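Local coordinates for 1,3,6,8-tetrahydroxynaphthalene synthase (Streptomyces coelicolor, PDB 1U0M), which condenses five malonyl-CoA units into a pentaketide and cyclises it to 1,3,6,8-tetrahydroxynaphthalene, a precursor of melanin and naphthoquinone metabolites, at residues N77-P89 and Y111-W125. Residues are numbered along the deposited sequence; the frame is centred on the assembly and turned at random.
Sequences NKVYEREAKSRVP and YVSCTGFMMPSLTAW
Trp125 turns one face of its indole to Lys85, whose extended chain runs obliquely across it: CB and CG cover the six-membered ring, and CE sits 3.3 Å from the centroid of the five-membered ring, straight above it. Lysine suits this place because its methylenes pack on the ring while NZ, 4.1 Å from the same centroid, adds a cation-pi contact and pairs with Glu81 OE2. Pro89 CG meets the indole edge near CZ3. An alanine in place of Trp125 would probably strip the lysine chain of its platform and cation-pi contact, leaving Glu81 and Leu122 to hold it, and open a gap beside Pro89. Further in, Leu122 splits its two methyls, CD1 against Ala84 CB and, tip to tip, Val88 CG2, CD2 against Lys85 CG. Within the N-terminal half of the thiolase fold, helix 73-99 thus packs against the end of strand 108-112 and the loop that leads from it into helix 122-129. Tyr80 points into that loop, CG anti to its backbone N (chi1 171°), which carries Tyr80 OH into a 2.7 Å hydrogen bond with Ser113 OG; Tyr111 OH adds a weak bond. Gly116 CA lies 3.8 Å above the centre of the Tyr80 ring, a CH-pi contact; glycine suits the place because a CB would point into the ring. Met118 SD approaches Tyr80 CE1 obliquely, a Met-aromatic contact. Beyond it the Asn77 amide, donor and acceptor side by side, grips Phe117: Phe117 N donates to an in-plane lone pair of Asn77 OD1 (2.9 Å, 174°), and Asn77 ND2 donates to Phe117 O at 2.7 Å, tilted from the carbonyl plane. Phe117 itself stacks on Phe239 of the second subunit.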
loop_
_atom_site.group_PDB
_atom_site.type_symbol
_atom_site.label_atom_id
_atom_site.label_comp_id
_atom_site.label_asym_id
_atom_site.label_seq_id
_atom_site.Cartn_x
_atom_site.Cartn_y
_atom_site.Cartn_z
ATOM N N ASN A 77 9.988 9.465 -12.323
ATOM C CA ASN A 77 8.679 8.888 -12.045
ATOM C C ASN A 77 7.767 8.904 -13.279
ATOM O O ASN A 77 6.872 8.063 -13.408
ATOM C CB ASN A 77 8.018 9.615 -10.876
ATOM C CG ASN A 77 7.097 8.714 -10.093
ATOM O OD1 ASN A 77 7.546 7.791 -9.414
ATOM N ND2 ASN A 77 5.797 8.961 -10.196
ATOM N N LYS A 78 7.992 9.864 -14.177
ATOM C CA LYS A 78 7.219 9.933 -15.415
ATOM C C LYS A 78 7.605 8.687 -16.219
ATOM O O LYS A 78 6.747 7.987 -16.754
ATOM C CB LYS A 78 7.571 11.191 -16.219
ATOM C CG LYS A 78 6.444 12.217 -16.330
ATOM C CD LYS A 78 6.367 13.091 -15.099
ATOM C CE LYS A 78 7.303 14.276 -15.220
ATOM N NZ LYS A 78 6.792 15.309 -16.169
ATOM N N VAL A 79 8.902 8.397 -16.294
ATOM C CA VAL A 79 9.340 7.207 -17.022
ATOM C C VAL A 79 8.694 5.965 -16.409
ATOM O O VAL A 79 8.292 5.047 -17.126
ATOM C CB VAL A 79 10.845 7.026 -16.957
ATOM C CG1 VAL A 79 11.240 5.770 -17.716
ATOM C CG2 VAL A 79 11.531 8.259 -17.509
ATOM N N TYR A 80 8.589 5.956 -15.079
ATOM C CA TYR A 80 7.997 4.838 -14.367
ATOM C C TYR A 80 6.590 4.537 -14.850
ATOM O O TYR A 80 6.317 3.404 -15.225
ATOM C CB TYR A 80 8.023 5.091 -12.846
ATOM C CG TYR A 80 7.234 4.082 -12.025
ATOM C CD1 TYR A 80 5.940 4.370 -11.586
ATOM C CD2 TYR A 80 7.750 2.815 -11.751
ATOM C CE1 TYR A 80 5.180 3.422 -10.903
ATOM C CE2 TYR A 80 6.996 1.856 -11.071
ATOM C CZ TYR A 80 5.710 2.166 -10.651
ATOM O OH TYR A 80 4.951 1.220 -9.988
ATOM N N GLU A 81 5.695 5.528 -14.873
ATOM C CA GLU A 81 4.330 5.245 -15.319
ATOM C C GLU A 81 4.205 4.940 -16.801
ATOM O O GLU A 81 3.395 4.105 -17.190
ATOM C CB GLU A 81 3.341 6.362 -14.929
ATOM C CG GLU A 81 3.603 7.740 -15.476
ATOM C CD GLU A 81 2.382 8.656 -15.345
ATOM O OE1 GLU A 81 2.536 9.894 -15.489
ATOM O OE2 GLU A 81 1.266 8.141 -15.113
ATOM N N ARG A 82 5.002 5.596 -17.635
ATOM C CA ARG A 82 4.942 5.316 -19.068
ATOM C C ARG A 82 5.337 3.867 -19.349
ATOM O O ARG A 82 4.648 3.159 -20.095
ATOM C CB ARG A 82 5.893 6.221 -19.847
ATOM C CG ARG A 82 5.923 5.917 -21.349
ATOM C CD ARG A 82 7.132 6.563 -22.029
ATOM N NE ARG A 82 8.393 5.889 -21.717
ATOM C CZ ARG A 82 9.557 6.514 -21.570
ATOM N NH1 ARG A 82 9.615 7.832 -21.701
ATOM N NH2 ARG A 82 10.667 5.821 -21.313
ATOM N N GLU A 83 6.452 3.435 -18.749
ATOM C CA GLU A 83 6.958 2.081 -18.954
ATOM C C GLU A 83 6.047 1.007 -18.384
ATOM O O GLU A 83 6.014 -0.110 -18.888
ATOM C CB GLU A 83 8.358 1.921 -18.346
ATOM C CG GLU A 83 9.466 2.744 -19.013
ATOM C CD GLU A 83 9.676 2.385 -20.475
ATOM O OE1 GLU A 83 9.445 1.214 -20.851
ATOM O OE2 GLU A 83 10.091 3.268 -21.250
ATOM N N ALA A 84 5.317 1.339 -17.329
ATOM C CA ALA A 84 4.419 0.379 -16.712
ATOM C C ALA A 84 3.128 0.255 -17.527
ATOM O O ALA A 84 2.529 -0.817 -17.618
ATOM C CB ALA A 84 4.100 0.812 -15.300
ATOM N N LYS A 85 2.693 1.360 -18.111
ATOM C CA LYS A 85 1.476 1.319 -18.898
ATOM C C LYS A 85 1.687 0.555 -20.186
ATOM O O LYS A 85 0.821 -0.209 -20.593
ATOM C CB LYS A 85 0.971 2.731 -19.171
ATOM C CG LYS A 85 0.239 3.293 -17.973
ATOM C CD LYS A 85 -0.315 4.676 -18.226
ATOM C CE LYS A 85 -1.185 5.123 -17.064
ATOM N NZ LYS A 85 -1.325 6.595 -17.045
ATOM N N SER A 86 2.847 0.730 -20.809
ATOM C CA SER A 86 3.147 0.019 -22.049
ATOM C C SER A 86 3.656 -1.412 -21.863
ATOM O O SER A 86 3.779 -2.148 -22.840
ATOM C CB SER A 86 4.159 0.804 -22.890
ATOM O OG SER A 86 5.300 1.156 -22.134
ATOM N N ARG A 87 3.933 -1.830 -20.629
ATOM C CA ARG A 87 4.441 -3.185 -20.420
ATOM C C ARG A 87 3.572 -4.115 -19.563
ATOM O O ARG A 87 3.445 -5.302 -19.859
ATOM C CB ARG A 87 5.847 -3.135 -19.809
ATOM C CG ARG A 87 6.900 -2.430 -20.648
ATOM C CD ARG A 87 8.230 -2.435 -19.915
ATOM N NE ARG A 87 9.247 -1.615 -20.562
ATOM C CZ ARG A 87 10.040 -2.038 -21.537
ATOM N NH1 ARG A 87 9.934 -3.284 -21.986
ATOM N NH2 ARG A 87 10.956 -1.219 -22.047
ATOM N N VAL A 88 2.976 -3.585 -18.502
ATOM C CA VAL A 88 2.178 -4.413 -17.608
ATOM C C VAL A 88 1.064 -5.234 -18.274
ATOM O O VAL A 88 0.976 -6.443 -18.064
ATOM C CB VAL A 88 1.599 -3.557 -16.452
ATOM C CG1 VAL A 88 0.767 -4.417 -15.526
ATOM C CG2 VAL A 88 2.738 -2.923 -15.663
ATOM N N PRO A 89 0.208 -4.594 -19.085
ATOM C CA PRO A 89 -0.905 -5.254 -19.784
ATOM C C PRO A 89 -0.623 -6.651 -20.366
ATOM O O PRO A 89 -1.301 -7.630 -20.026
ATOM C CB PRO A 89 -1.266 -4.242 -20.860
ATOM C CG PRO A 89 -1.073 -2.950 -20.136
ATOM C CD PRO A 89 0.256 -3.161 -19.436
ATOM N N TYR A 111 -1.588 -4.935 -6.583
ATOM C CA TYR A 111 -0.465 -4.329 -7.288
ATOM C C TYR A 111 0.674 -3.935 -6.354
ATOM O O TYR A 111 0.501 -3.068 -5.494
ATOM C CB TYR A 111 -0.959 -3.095 -8.045
ATOM C CG TYR A 111 0.041 -2.510 -9.031
ATOM C CD1 TYR A 111 0.056 -2.917 -10.367
ATOM C CD2 TYR A 111 0.963 -1.541 -8.627
ATOM C CE1 TYR A 111 0.959 -2.370 -11.274
ATOM C CE2 TYR A 111 1.865 -0.993 -9.526
ATOM C CZ TYR A 111 1.857 -1.407 -10.846
ATOM O OH TYR A 111 2.735 -0.838 -11.737
ATOM N N VAL A 112 1.837 -4.564 -6.519
ATOM C CA VAL A 112 2.985 -4.227 -5.676
ATOM C C VAL A 112 4.169 -3.639 -6.442
ATOM O O VAL A 112 4.603 -4.157 -7.471
ATOM C CB VAL A 112 3.465 -5.436 -4.861
ATOM C CG1 VAL A 112 2.333 -5.923 -3.986
ATOM C CG2 VAL A 112 3.952 -6.537 -5.782
ATOM N N SER A 113 4.676 -2.533 -5.921
ATOM C CA SER A 113 5.804 -1.834 -6.513
ATOM C C SER A 113 6.363 -0.830 -5.526
ATOM O O SER A 113 5.610 -0.106 -4.880
ATOM C CB SER A 113 5.369 -1.097 -7.772
ATOM O OG SER A 113 6.391 -0.209 -8.187
ATOM N N CYS A 114 7.681 -0.783 -5.405
ATOM C CA CYS A 114 8.315 0.164 -4.490
ATOM C C CYS A 114 9.322 1.010 -5.247
ATOM O O CYS A 114 10.061 1.797 -4.660
ATOM C CB CYS A 114 9.021 -0.586 -3.360
ATOM S SG CYS A 114 10.393 -1.612 -3.887
ATOM N N THR A 115 9.327 0.864 -6.566
ATOM C CA THR A 115 10.279 1.579 -7.407
ATOM C C THR A 115 9.794 2.877 -8.021
ATOM O O THR A 115 10.491 3.503 -8.805
ATOM C CB THR A 115 10.763 0.662 -8.501
ATOM O OG1 THR A 115 9.646 -0.077 -9.003
ATOM C CG2 THR A 115 11.812 -0.303 -7.940
ATOM N N GLY A 116 8.598 3.283 -7.648
ATOM C CA GLY A 116 8.060 4.515 -8.160
ATOM C C GLY A 116 6.818 4.796 -7.358
ATOM O O GLY A 116 6.353 3.947 -6.603
ATOM N N PHE A 117 6.262 5.981 -7.516
ATOM C CA PHE A 117 5.078 6.295 -6.769
ATOM C C PHE A 117 4.029 7.044 -7.544
ATOM O O PHE A 117 4.299 8.076 -8.149
ATOM C CB PHE A 117 5.440 7.078 -5.512
ATOM C CG PHE A 117 4.282 7.320 -4.621
ATOM C CD1 PHE A 117 3.512 8.466 -4.759
ATOM C CD2 PHE A 117 3.914 6.365 -3.672
ATOM C CE1 PHE A 117 2.395 8.659 -3.964
ATOM C CE2 PHE A 117 2.792 6.553 -2.871
ATOM C CZ PHE A 117 2.036 7.693 -3.014
ATOM N N MET A 118 2.820 6.511 -7.526
ATOM C CA MET A 118 1.725 7.169 -8.195
ATOM C C MET A 118 0.402 6.958 -7.459
ATOM O O MET A 118 0.150 5.899 -6.871
ATOM C CB MET A 118 1.642 6.730 -9.671
ATOM C CG MET A 118 1.818 5.246 -9.963
ATOM S SD MET A 118 1.900 4.848 -11.774
ATOM C CE MET A 118 0.274 5.462 -12.316
ATOM N N MET A 119 -0.410 8.008 -7.439
ATOM C CA MET A 119 -1.718 7.948 -6.820
ATOM C C MET A 119 -2.704 8.598 -7.779
ATOM O O MET A 119 -2.531 9.767 -8.137
ATOM C CB MET A 119 -1.751 8.702 -5.500
ATOM C CG MET A 119 -3.138 8.742 -4.926
ATOM S SD MET A 119 -3.227 9.584 -3.380
ATOM C CE MET A 119 -2.432 8.399 -2.422
ATOM N N PRO A 120 -3.728 7.842 -8.226
ATOM C CA PRO A 120 -3.987 6.437 -7.857
ATOM C C PRO A 120 -2.889 5.515 -8.395
ATOM O O PRO A 120 -2.116 5.905 -9.259
ATOM C CB PRO A 120 -5.324 6.115 -8.551
ATOM C CG PRO A 120 -5.850 7.433 -9.020
ATOM C CD PRO A 120 -4.625 8.255 -9.311
ATOM N N SER A 121 -2.840 4.288 -7.904
ATOM C CA SER A 121 -1.847 3.354 -8.404
ATOM C C SER A 121 -2.351 2.926 -9.775
ATOM O O SER A 121 -3.413 3.382 -10.218
ATOM C CB SER A 121 -1.728 2.150 -7.487
ATOM O OG SER A 121 -2.925 1.409 -7.488
ATOM N N LEU A 122 -1.590 2.064 -10.445
ATOM C CA LEU A 122 -1.949 1.590 -11.780
ATOM C C LEU A 122 -3.268 0.813 -11.827
ATOM O O LEU A 122 -3.899 0.742 -12.873
ATOM C CB LEU A 122 -0.834 0.700 -12.351
ATOM C CG LEU A 122 -0.090 1.135 -13.623
ATOM C CD1 LEU A 122 0.362 -0.121 -14.355
ATOM C CD2 LEU A 122 -0.973 1.961 -14.542
ATOM N N THR A 123 -3.675 0.226 -10.707
ATOM C CA THR A 123 -4.908 -0.550 -10.662
ATOM C C THR A 123 -6.102 0.141 -11.319
ATOM O O THR A 123 -6.832 -0.478 -12.090
ATOM C CB THR A 123 -5.310 -0.886 -9.226
ATOM O OG1 THR A 123 -5.418 0.330 -8.475
ATOM C CG2 THR A 123 -4.292 -1.834 -8.586
ATOM N N ALA A 124 -6.308 1.416 -11.006
ATOM C CA ALA A 124 -7.415 2.170 -11.580
ATOM C C ALA A 124 -7.341 2.195 -13.103
ATOM O O ALA A 124 -8.330 1.917 -13.784
ATOM C CB ALA A 124 -7.408 3.583 -11.047
ATOM N N TRP A 125 -6.167 2.537 -13.628
ATOM C CA TRP A 125 -5.951 2.614 -15.072
ATOM C C TRP A 125 -6.067 1.225 -15.698
ATOM O O TRP A 125 -6.485 1.090 -16.841
ATOM C CB TRP A 125 -4.572 3.207 -15.359
ATOM C CG TRP A 125 -4.243 3.381 -16.816
ATOM C CD1 TRP A 125 -4.585 4.434 -17.619
ATOM C CD2 TRP A 125 -3.470 2.489 -17.631
ATOM N NE1 TRP A 125 -4.069 4.254 -18.883
ATOM C CE2 TRP A 125 -3.382 3.065 -18.915
ATOM C CE3 TRP A 125 -2.845 1.258 -17.399
ATOM C CZ2 TRP A 125 -2.689 2.454 -19.961
ATOM C CZ3 TRP A 125 -2.155 0.648 -18.440
ATOM C CH2 TRP A 125 -2.085 1.245 -19.705
HETATM O O HOH W 1 10.222 6.441 -9.991
#